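Local atomic coordinates of type III effector NopAA (Sinorhizobium fredii USDA 257, PDB entry 6SDU), a protein that hydrolyses xyloglucan as a type III secreted effector of a symbiotic rhizobium, with a glycoside hydrolase family 12 domain that binds cellobiose. Residues 18-23 with 50-55; 32-37 with 74-79; 58-63 with 214-219. All blocks are in the same frame, centred on the assembly; numbering follows the deposited sequence.

Contact 1: 18-23 with 50-55; sequences PIWSSH and ISVSGV
W20 pairs with V52, and S22 with I50, where the short strand 20-22 runs antiparallel to strand 50-54, with axes 4.7 Å apart at 175°. V52 N donates to W20 O at 2.7 Å, and the bond is nearly straight. S22 and I50 bond both ways, with S22 N to I50 O at 3.0 Å. Register slips at the start of the strand. I19 and W20 both face V52, a classic beta bulge. I19 N to V52 O is the short bond, 2.7 Å. The bond from W20 N to V52 O is weak, at 3.4 Å. I50 O accepts from S22 N and also from S21 OG, with S21 OG to I50 O at 3.0 Å and tilted from the carbonyl plane.

S21 and S51 lie on one face. W20, S22, I50 and V52 lie on the other, toward strand 34-40. In W20, CG sits opposite the backbone N (chi1 173°), which swings the six-membered ring toward I50 and V52. V52 CG2 meets CE3 of W20 at the ring edge, in plane, at 3.4 Å. I50 CG2 meets CH2 of W20 at 3.5 Å. F29 stacks on the same indole, and W36 packs against W20 and V52. The CG1 atoms of I19 and V52 also touch.

Strand 20-22 is an edge strand of its sheet within this chain. Backbone bonds hold it in the sheet. S21 OG adds a bond on one face, which can meet water. The other face packs on W36 and F29, consistent with an edge of the hydrophobic interior.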
loop_
_atom_site.group_PDB
_atom_site.type_symbol
_atom_site.label_atom_id
_atom_site.label_comp_id
_atom_site.label_asym_id
_atom_site.label_seq_id
_atom_site.Cartn_x
_atom_site.Cartn_y
_atom_site.Cartn_z
ATOM N N PRO A 18 -16.320 -15.174 8.981
ATOM C CA PRO A 18 -16.288 -13.755 8.764
ATOM C C PRO A 18 -17.273 -12.914 9.565
ATOM O O PRO A 18 -18.315 -13.319 9.764
ATOM C CB PRO A 18 -16.625 -13.588 7.299
ATOM C CG PRO A 18 -17.349 -14.836 6.926
ATOM C CD PRO A 18 -17.003 -15.881 7.952
ATOM N N ILE A 19 -16.831 -11.742 9.975
ATOM C CA ILE A 19 -17.717 -10.743 10.620
ATOM C C ILE A 19 -18.296 -9.879 9.497
ATOM O O ILE A 19 -19.248 -9.202 9.732
ATOM C CB ILE A 19 -16.985 -9.937 11.704
ATOM C CG1 ILE A 19 -15.795 -9.160 11.157
ATOM C CG2 ILE A 19 -16.562 -10.834 12.839
ATOM C CD1 ILE A 19 -15.332 -8.082 12.062
ATOM N N TRP A 20 -17.682 -9.935 8.322
ATOM C CA TRP A 20 -18.186 -9.255 7.144
ATOM C C TRP A 20 -17.478 -9.817 5.924
ATOM O O TRP A 20 -16.330 -10.279 6.022
ATOM C CB TRP A 20 -17.970 -7.745 7.246
ATOM C CG TRP A 20 -18.314 -6.998 6.019
ATOM C CD1 TRP A 20 -19.559 -6.582 5.627
ATOM C CD2 TRP A 20 -17.401 -6.545 5.019
ATOM N NE1 TRP A 20 -19.470 -5.875 4.442
ATOM C CE2 TRP A 20 -18.152 -5.834 4.055
ATOM C CE3 TRP A 20 -16.010 -6.623 4.873
ATOM C CZ2 TRP A 20 -17.564 -5.242 2.946
ATOM C CZ3 TRP A 20 -15.424 -6.035 3.794
ATOM C CH2 TRP A 20 -16.198 -5.354 2.829
ATOM N N SER A 21 -18.194 -9.842 4.809
ATOM C CA SER A 21 -17.679 -10.268 3.524
ATOM C C SER A 21 -18.442 -9.514 2.439
ATOM O O SER A 21 -19.632 -9.234 2.596
ATOM C CB SER A 21 -17.853 -11.783 3.318
ATOM O OG SER A 21 -17.048 -12.227 2.244
ATOM N N SER A 22 -17.778 -9.251 1.312
ATOM C CA SER A 22 -18.434 -8.638 0.158
ATOM C C SER A 22 -17.705 -9.003 -1.129
ATOM O O SER A 22 -16.476 -9.127 -1.151
ATOM C CB SER A 22 -18.516 -7.109 0.276
ATOM O OG SER A 22 -19.030 -6.540 -0.915
ATOM N N HIS A 23 -18.472 -9.230 -2.187
ATOM C CA HIS A 23 -17.897 -9.316 -3.520
ATOM C C HIS A 23 -18.285 -8.121 -4.382
ATOM O O HIS A 23 -17.893 -8.058 -5.551
ATOM C CB HIS A 23 -18.289 -10.636 -4.197
ATOM C CG HIS A 23 -19.760 -10.891 -4.226
ATOM N ND1 HIS A 23 -20.614 -10.199 -5.057
ATOM C CD2 HIS A 23 -20.531 -11.756 -3.524
ATOM C CE1 HIS A 23 -21.851 -10.621 -4.865
ATOM N NE2 HIS A 23 -21.828 -11.565 -3.940
ATOM N N ILE A 50 -13.627 -9.865 -0.676
ATOM C CA ILE A 50 -12.926 -9.552 0.561
ATOM C C ILE A 50 -13.732 -10.134 1.719
ATOM O O ILE A 50 -14.972 -10.134 1.692
ATOM C CB ILE A 50 -12.736 -8.023 0.681
ATOM C CG1 ILE A 50 -11.791 -7.645 1.828
ATOM C CG2 ILE A 50 -14.091 -7.323 0.774
ATOM C CD1 ILE A 50 -11.439 -6.156 1.820
ATOM N N SER A 51 -13.041 -10.720 2.695
ATOM C CA SER A 51 -13.684 -11.221 3.907
ATOM C C SER A 51 -12.889 -10.735 5.104
ATOM O O SER A 51 -11.655 -10.665 5.046
ATOM C CB SER A 51 -13.817 -12.757 3.930
ATOM O OG SER A 51 -12.561 -13.370 4.147
ATOM N N VAL A 52 -13.603 -10.348 6.164
ATOM C CA VAL A 52 -12.991 -9.844 7.389
ATOM C C VAL A 52 -13.326 -10.790 8.527
ATOM O O VAL A 52 -14.507 -11.045 8.808
ATOM C CB VAL A 52 -13.455 -8.422 7.719
ATOM C CG1 VAL A 52 -12.771 -7.957 8.989
ATOM C CG2 VAL A 52 -13.163 -7.502 6.556
ATOM N N SER A 53 -12.295 -11.302 9.196
ATOM C CA SER A 53 -12.544 -12.199 10.314
ATOM C C SER A 53 -12.550 -11.494 11.668
ATOM O O SER A 53 -13.134 -12.019 12.622
ATOM C CB SER A 53 -11.485 -13.303 10.320
ATOM O OG SER A 53 -11.723 -14.186 11.388
ATOM N N GLY A 54 -12.019 -10.284 11.743
ATOM C CA GLY A 54 -11.901 -9.537 12.985
ATOM C C GLY A 54 -11.061 -8.314 12.697
ATOM O O GLY A 54 -10.518 -8.166 11.594
ATOM N N VAL A 55 -10.920 -7.452 13.712
ATOM C CA VAL A 55 -10.322 -6.137 13.441
ATOM C C VAL A 55 -8.898 -6.251 12.915
ATOM O O VAL A 55 -8.454 -5.416 12.116
ATOM C CB VAL A 55 -10.362 -5.235 14.701
ATOM C CG1 VAL A 55 -11.727 -4.619 14.872
ATOM C CG2 VAL A 55 -9.989 -6.016 15.936
#

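Contact 2: 32-37 with 74-79; sequences DGYSWN and PHVAFN
S35 and A77 are a hydrogen-bonded pair in the larger sheet of the sandwich, where strand 34-37 runs antiparallel to strand 74-79. S35 N binds A77 O at 3.0 Å in the carbonyl plane. A77 N returns to S35 O at 2.7 Å. Two residues on, N37 N reaches H75 O at 2.8 Å, and H75 N reaches N37 O at 3.1 Å.

Between these pairs W36 faces V76 across a non-hydrogen-bonded site. V76 CG2 sits over the face of the indole, 3.8 Å from the centroid of the five-membered ring of W36, a CH-pi contact. The two side chains lie alongside and point the same way. Further along, F78 turns an edge to the face of Y34. The Y34 and F78 ring centroids are 4.9 Å apart and the planes meet at 56°. F78 CD2 stands over the centre of the tyrosine ring. The F78 ring reaches there because CG is opposite its backbone N (chi1 -171°).

The fold is the beta-sandwich jelly roll of glycoside hydrolase family 12. Y34, W36, V76 and F78 point into the space between its two sheets. V76 touches W58 and W232 of the facing sheet, F78 touches V234, and Y34 OH is bonded to V234 N.

The reverse face carries S35, N37, H75 and A77. This is the side of the bound sugar, whose glucose lies about 11 Å from the H75 side chain. H75 and N37 cross there, with amide and imidazole planes only 23° apart. H75 CE1 lies 3.5 Å from N37 CB. H75 ND1 is bonded to Y73 O, and the Y73 ring stacks on the imidazole.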
loop_
_atom_site.group_PDB
_atom_site.type_symbol
_atom_site.label_atom_id
_atom_site.label_comp_id
_atom_site.label_asym_id
_atom_site.label_seq_id
_atom_site.Cartn_x
_atom_site.Cartn_y
_atom_site.Cartn_z
ATOM N N ASP A 32 -14.540 -0.494 15.050
ATOM C CA ASP A 32 -13.523 -0.046 16.016
ATOM C C ASP A 32 -12.420 0.790 15.382
ATOM O O ASP A 32 -11.237 0.617 15.694
ATOM C CB ASP A 32 -12.884 -1.226 16.762
ATOM C CG ASP A 32 -13.836 -1.918 17.721
ATOM O OD1 ASP A 32 -14.835 -1.297 18.143
ATOM O OD2 ASP A 32 -13.554 -3.082 18.083
ATOM N N GLY A 33 -12.780 1.707 14.491
ATOM C CA GLY A 33 -11.755 2.543 13.892
ATOM C C GLY A 33 -11.068 1.974 12.667
ATOM O O GLY A 33 -10.268 2.683 12.041
ATOM N N TYR A 34 -11.282 0.702 12.347
ATOM C CA TYR A 34 -10.723 0.127 11.138
ATOM C C TYR A 34 -11.839 0.045 10.111
ATOM O O TYR A 34 -12.994 -0.223 10.460
ATOM C CB TYR A 34 -10.129 -1.263 11.398
ATOM C CG TYR A 34 -8.871 -1.291 12.250
ATOM C CD1 TYR A 34 -8.938 -1.208 13.645
ATOM C CD2 TYR A 34 -7.612 -1.432 11.665
ATOM C CE1 TYR A 34 -7.784 -1.250 14.428
ATOM C CE2 TYR A 34 -6.455 -1.475 12.441
ATOM C CZ TYR A 34 -6.545 -1.380 13.821
ATOM O OH TYR A 34 -5.397 -1.413 14.587
ATOM N N SER A 35 -11.508 0.290 8.852
ATOM C CA SER A 35 -12.463 0.067 7.779
ATOM C C SER A 35 -11.808 -0.768 6.689
ATOM O O SER A 35 -10.580 -0.778 6.536
ATOM C CB SER A 35 -13.028 1.385 7.219
ATOM O OG SER A 35 -12.028 2.163 6.601
ATOM N N TRP A 36 -12.640 -1.526 5.979
ATOM C CA TRP A 36 -12.198 -2.391 4.888
ATOM C C TRP A 36 -12.951 -2.006 3.624
ATOM O O TRP A 36 -14.169 -1.803 3.671
ATOM C CB TRP A 36 -12.429 -3.863 5.231
ATOM C CG TRP A 36 -11.578 -4.372 6.390
ATOM C CD1 TRP A 36 -10.386 -5.059 6.306
ATOM C CD2 TRP A 36 -11.868 -4.249 7.790
ATOM N NE1 TRP A 36 -9.919 -5.352 7.571
ATOM C CE2 TRP A 36 -10.810 -4.877 8.498
ATOM C CE3 TRP A 36 -12.920 -3.674 8.519
ATOM C CZ2 TRP A 36 -10.768 -4.929 9.898
ATOM C CZ3 TRP A 36 -12.887 -3.737 9.904
ATOM C CH2 TRP A 36 -11.809 -4.356 10.582
ATOM N N ASN A 37 -12.232 -1.906 2.499
ATOM C CA ASN A 37 -12.797 -1.434 1.235
ATOM C C ASN A 37 -12.429 -2.367 0.086
ATOM O O ASN A 37 -11.245 -2.578 -0.191
ATOM C CB ASN A 37 -12.307 -0.016 0.950
ATOM C CG ASN A 37 -12.654 0.938 2.070
ATOM O OD1 ASN A 37 -13.734 1.537 2.059
ATOM N ND2 ASN A 37 -11.759 1.067 3.065
ATOM N N PRO A 74 -7.980 -3.674 -2.848
ATOM C CA PRO A 74 -8.621 -4.092 -1.589
ATOM C C PRO A 74 -7.740 -3.705 -0.409
ATOM O O PRO A 74 -6.530 -3.971 -0.400
ATOM C CB PRO A 74 -8.718 -5.616 -1.721
ATOM C CG PRO A 74 -7.706 -5.983 -2.760
ATOM C CD PRO A 74 -7.695 -4.821 -3.725
ATOM N N HIS A 75 -8.332 -3.062 0.592
ATOM C CA HIS A 75 -7.455 -2.584 1.650
ATOM C C HIS A 75 -8.223 -2.374 2.935
ATOM O O HIS A 75 -9.446 -2.251 2.946
ATOM C CB HIS A 75 -6.754 -1.293 1.255
ATOM C CG HIS A 75 -7.676 -0.120 1.155
ATOM N ND1 HIS A 75 -8.408 0.150 0.019
ATOM C CD2 HIS A 75 -7.966 0.867 2.036
ATOM C CE1 HIS A 75 -9.113 1.253 0.204
ATOM N NE2 HIS A 75 -8.875 1.698 1.424
ATOM N N VAL A 76 -7.456 -2.330 4.014
ATOM C CA VAL A 76 -7.896 -1.943 5.340
ATOM C C VAL A 76 -7.364 -0.529 5.567
ATOM O O VAL A 76 -6.321 -0.165 5.019
ATOM C CB VAL A 76 -7.366 -2.952 6.380
ATOM C CG1 VAL A 76 -5.830 -3.016 6.318
ATOM C CG2 VAL A 76 -7.843 -2.632 7.815
ATOM N N ALA A 77 -8.118 0.303 6.282
ATOM C CA ALA A 77 -7.724 1.689 6.513
ATOM C C ALA A 77 -7.936 2.082 7.970
ATOM O O ALA A 77 -8.891 1.638 8.615
ATOM C CB ALA A 77 -8.505 2.667 5.591
ATOM N N PHE A 78 -7.064 2.971 8.463
ATOM C CA PHE A 78 -7.101 3.474 9.834
ATOM C C PHE A 78 -6.850 4.982 9.842
ATOM O O PHE A 78 -5.803 5.449 9.376
ATOM C CB PHE A 78 -6.047 2.747 10.688
ATOM C CG PHE A 78 -6.142 3.025 12.188
ATOM C CD1 PHE A 78 -5.421 4.064 12.774
ATOM C CD2 PHE A 78 -6.921 2.217 13.015
ATOM C CE1 PHE A 78 -5.490 4.302 14.153
ATOM C CE2 PHE A 78 -6.996 2.449 14.388
ATOM C CZ PHE A 78 -6.277 3.496 14.957
ATOM N N ASN A 79 -7.773 5.738 10.427
ATOM C CA ASN A 79 -7.677 7.194 10.446
ATOM C C ASN A 79 -6.795 7.706 11.587
ATOM O O ASN A 79 -6.861 7.204 12.715
ATOM C CB ASN A 79 -9.069 7.803 10.569
ATOM C CG ASN A 79 -9.277 8.934 9.608
ATOM O OD1 ASN A 79 -8.714 10.018 9.782
ATOM N ND2 ASN A 79 -10.092 8.697 8.576
#

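Contact 3: 58-63 with 214-219; sequences WSVWSD and YGVEIT
S62 OG is bonded to Q48 OE1 and Q64 NE2, while the same side chain meets I218 of the opposite sheet. The contact crosses the interior of the family 12 beta sandwich. Strand 58-62 belongs to the smaller sheet and strand 214-218 to the larger one. Their axes run nearly parallel, 6° apart, at a closest approach of 9.2 Å. No hydrogen bond joins the two segments. Side chains meet in the gap.

At one end I218 CD1 presses on S62 CB at 3.4 Å, tighter than usual for two carbons. I218 CD1 also lies 3.7 Å from S62 OG. I218 reaches across because its CG1 stands beside the backbone N (chi1 -56°) and the chain then runs out extended. The hydroxyl of S62 is turned to its two glutamine partners, so a polar group in the buried gap is satisfied next to a methyl.

In the middle, V60 and V216 meet branch to branch, CG1 to CG1, at 4.3 Å. P74 and F227 also touch V60. Both valines lie wholly within the sandwich.

The neighbouring E217 faces the other way. Its OE2 is hydrogen-bonded to O2 of a bound glucose unit, so strand 214-218 offers one face to the core and the other to the sugar pocket.

At the far end the W58 indole spans the gap. F229 stacks on it, and W36 packs edge-to-face with it. The six-membered ring of W58 arrives at the backbone of Y214 and G215. W58 CZ2 is 3.4 Å from Y214 O, and G215 CA lies at the ring edge, 4.1 Å from W58 CH2.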
loop_
_atom_site.group_PDB
_atom_site.type_symbol
_atom_site.label_atom_id
_atom_site.label_comp_id
_atom_site.label_asym_id
_atom_site.label_seq_id
_atom_site.Cartn_x
_atom_site.Cartn_y
_atom_site.Cartn_z
ATOM N N TRP A 58 -7.887 -10.287 8.013
ATOM C CA TRP A 58 -8.730 -10.218 6.832
ATOM C C TRP A 58 -8.043 -10.901 5.655
ATOM O O TRP A 58 -6.883 -11.330 5.735
ATOM C CB TRP A 58 -9.109 -8.769 6.493
ATOM C CG TRP A 58 -8.015 -7.858 6.076
ATOM C CD1 TRP A 58 -7.113 -7.211 6.897
ATOM C CD2 TRP A 58 -7.751 -7.389 4.745
ATOM N NE1 TRP A 58 -6.286 -6.405 6.140
ATOM C CE2 TRP A 58 -6.651 -6.495 4.822
ATOM C CE3 TRP A 58 -8.341 -7.629 3.500
ATOM C CZ2 TRP A 58 -6.133 -5.842 3.694
ATOM C CZ3 TRP A 58 -7.801 -7.011 2.377
ATOM C CH2 TRP A 58 -6.713 -6.118 2.482
ATOM N N SER A 59 -8.815 -11.070 4.584
ATOM C CA SER A 59 -8.357 -11.768 3.400
ATOM C C SER A 59 -9.092 -11.215 2.181
ATOM O O SER A 59 -10.171 -10.622 2.304
ATOM C CB SER A 59 -8.588 -13.283 3.594
ATOM O OG SER A 59 -8.670 -13.961 2.369
ATOM N N VAL A 60 -8.482 -11.397 1.004
ATOM C CA VAL A 60 -9.093 -11.047 -0.275
ATOM C C VAL A 60 -8.625 -12.029 -1.354
ATOM O O VAL A 60 -7.446 -12.409 -1.403
ATOM C CB VAL A 60 -8.781 -9.593 -0.675
ATOM C CG1 VAL A 60 -7.274 -9.380 -0.763
ATOM C CG2 VAL A 60 -9.462 -9.275 -1.996
ATOM N N TRP A 61 -9.566 -12.480 -2.189
ATOM C CA TRP A 61 -9.281 -13.274 -3.387
ATOM C C TRP A 61 -9.696 -12.497 -4.621
ATOM O O TRP A 61 -10.759 -11.878 -4.625
ATOM C CB TRP A 61 -10.011 -14.598 -3.366
ATOM C CG TRP A 61 -9.943 -15.391 -4.635
ATOM C CD1 TRP A 61 -9.022 -16.399 -4.960
ATOM C CD2 TRP A 61 -10.855 -15.323 -5.748
ATOM N NE1 TRP A 61 -9.318 -16.924 -6.199
ATOM C CE2 TRP A 61 -10.440 -16.308 -6.698
ATOM C CE3 TRP A 61 -11.979 -14.545 -6.032
ATOM C CZ2 TRP A 61 -11.091 -16.495 -7.928
ATOM C CZ3 TRP A 61 -12.644 -14.751 -7.263
ATOM C CH2 TRP A 61 -12.194 -15.728 -8.187
ATOM N N SER A 62 -8.859 -12.500 -5.655
ATOM C CA SER A 62 -9.145 -11.692 -6.832
ATOM C C SER A 62 -8.645 -12.400 -8.074
ATOM O O SER A 62 -7.563 -12.977 -8.058
ATOM C CB SER A 62 -8.501 -10.287 -6.695
ATOM O OG SER A 62 -8.955 -9.370 -7.681
ATOM N N ASP A 63 -9.434 -12.350 -9.144
ATOM C CA ASP A 63 -9.119 -12.917 -10.462
ATOM C C ASP A 63 -9.147 -11.805 -11.520
ATOM O O ASP A 63 -10.153 -11.625 -12.213
ATOM C CB ASP A 63 -10.159 -14.024 -10.788
ATOM C CG ASP A 63 -9.932 -14.672 -12.140
ATOM O OD1 ASP A 63 -8.993 -14.272 -12.857
ATOM O OD2 ASP A 63 -10.714 -15.591 -12.498
ATOM N N TYR A 214 -3.542 -0.276 4.162
ATOM C CA TYR A 214 -2.744 -1.439 3.787
ATOM C C TYR A 214 -3.572 -2.418 2.956
ATOM O O TYR A 214 -4.696 -2.758 3.332
ATOM C CB TYR A 214 -2.174 -2.154 5.022
ATOM C CG TYR A 214 -1.031 -3.091 4.691
ATOM C CD1 TYR A 214 0.191 -2.600 4.232
ATOM C CD2 TYR A 214 -1.170 -4.476 4.833
ATOM C CE1 TYR A 214 1.257 -3.469 3.937
ATOM C CE2 TYR A 214 -0.116 -5.354 4.540
ATOM C CZ TYR A 214 1.090 -4.848 4.084
ATOM O OH TYR A 214 2.132 -5.721 3.784
ATOM N N GLY A 215 -2.991 -2.898 1.861
ATOM C CA GLY A 215 -3.698 -3.826 0.993
ATOM C C GLY A 215 -2.819 -4.256 -0.156
ATOM O O GLY A 215 -1.594 -4.276 -0.022
ATOM N N VAL A 216 -3.444 -4.659 -1.270
ATOM C CA VAL A 216 -2.708 -5.090 -2.456
ATOM C C VAL A 216 -3.263 -4.399 -3.705
ATOM O O VAL A 216 -4.476 -4.429 -3.966
ATOM C CB VAL A 216 -2.708 -6.638 -2.587
ATOM C CG1 VAL A 216 -4.099 -7.205 -2.627
ATOM C CG2 VAL A 216 -1.880 -7.112 -3.778
ATOM N N GLU A 217 -2.373 -3.770 -4.484
ATOM C CA GLU A 217 -2.738 -3.216 -5.787
ATOM C C GLU A 217 -2.558 -4.332 -6.807
ATOM O O GLU A 217 -1.419 -4.722 -7.090
ATOM C CB GLU A 217 -1.839 -2.038 -6.153
ATOM C CG GLU A 217 -1.945 -0.810 -5.236
ATOM C CD GLU A 217 -1.054 0.338 -5.689
ATOM O OE1 GLU A 217 0.184 0.125 -5.868
ATOM O OE2 GLU A 217 -1.594 1.451 -5.869
ATOM N N ILE A 218 -3.654 -4.843 -7.371
ATOM C CA ILE A 218 -3.584 -5.991 -8.274
ATOM C C ILE A 218 -3.632 -5.513 -9.716
ATOM O O ILE A 218 -4.609 -4.897 -10.159
ATOM C CB ILE A 218 -4.704 -6.998 -7.993
ATOM C CG1 ILE A 218 -4.649 -7.427 -6.538
ATOM C CG2 ILE A 218 -4.578 -8.227 -8.932
ATOM C CD1 ILE A 218 -5.800 -8.253 -6.131
ATOM N N THR A 219 -2.582 -5.825 -10.463
ATOM C CA THR A 219 -2.615 -5.584 -11.892
ATOM C C THR A 219 -3.080 -6.832 -12.636
ATOM O O THR A 219 -3.900 -6.736 -13.553
ATOM C CB THR A 219 -1.246 -5.076 -12.376
ATOM O OG1 THR A 219 -1.048 -3.739 -11.877
ATOM C CG2 THR A 219 -1.168 -5.042 -13.911
#

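Overall arrangement
Contact 1 is at the surface, contact 2 is partly buried and contact 3 is wholly buried. Contacts 1 and 2 each pair antiparallel strands within one sheet, the smaller and the larger respectively, and both rely on backbone bonds. Contact 3 joins the two sheets face to face without a hydrogen bond between its segments. It adds the next strand on each side: 57-62 neighbours 48-54 of contact 1, and 208-218 neighbours 72-83 of contact 2. A probable hydrogen bond from V76 N to Y214 O joins contacts 2 and 3. Serine hydroxyls mark the outer side of contact 1, aromatic rings gather on the inner face of contact 2, and aliphatic branches dominate the middle of contact 3.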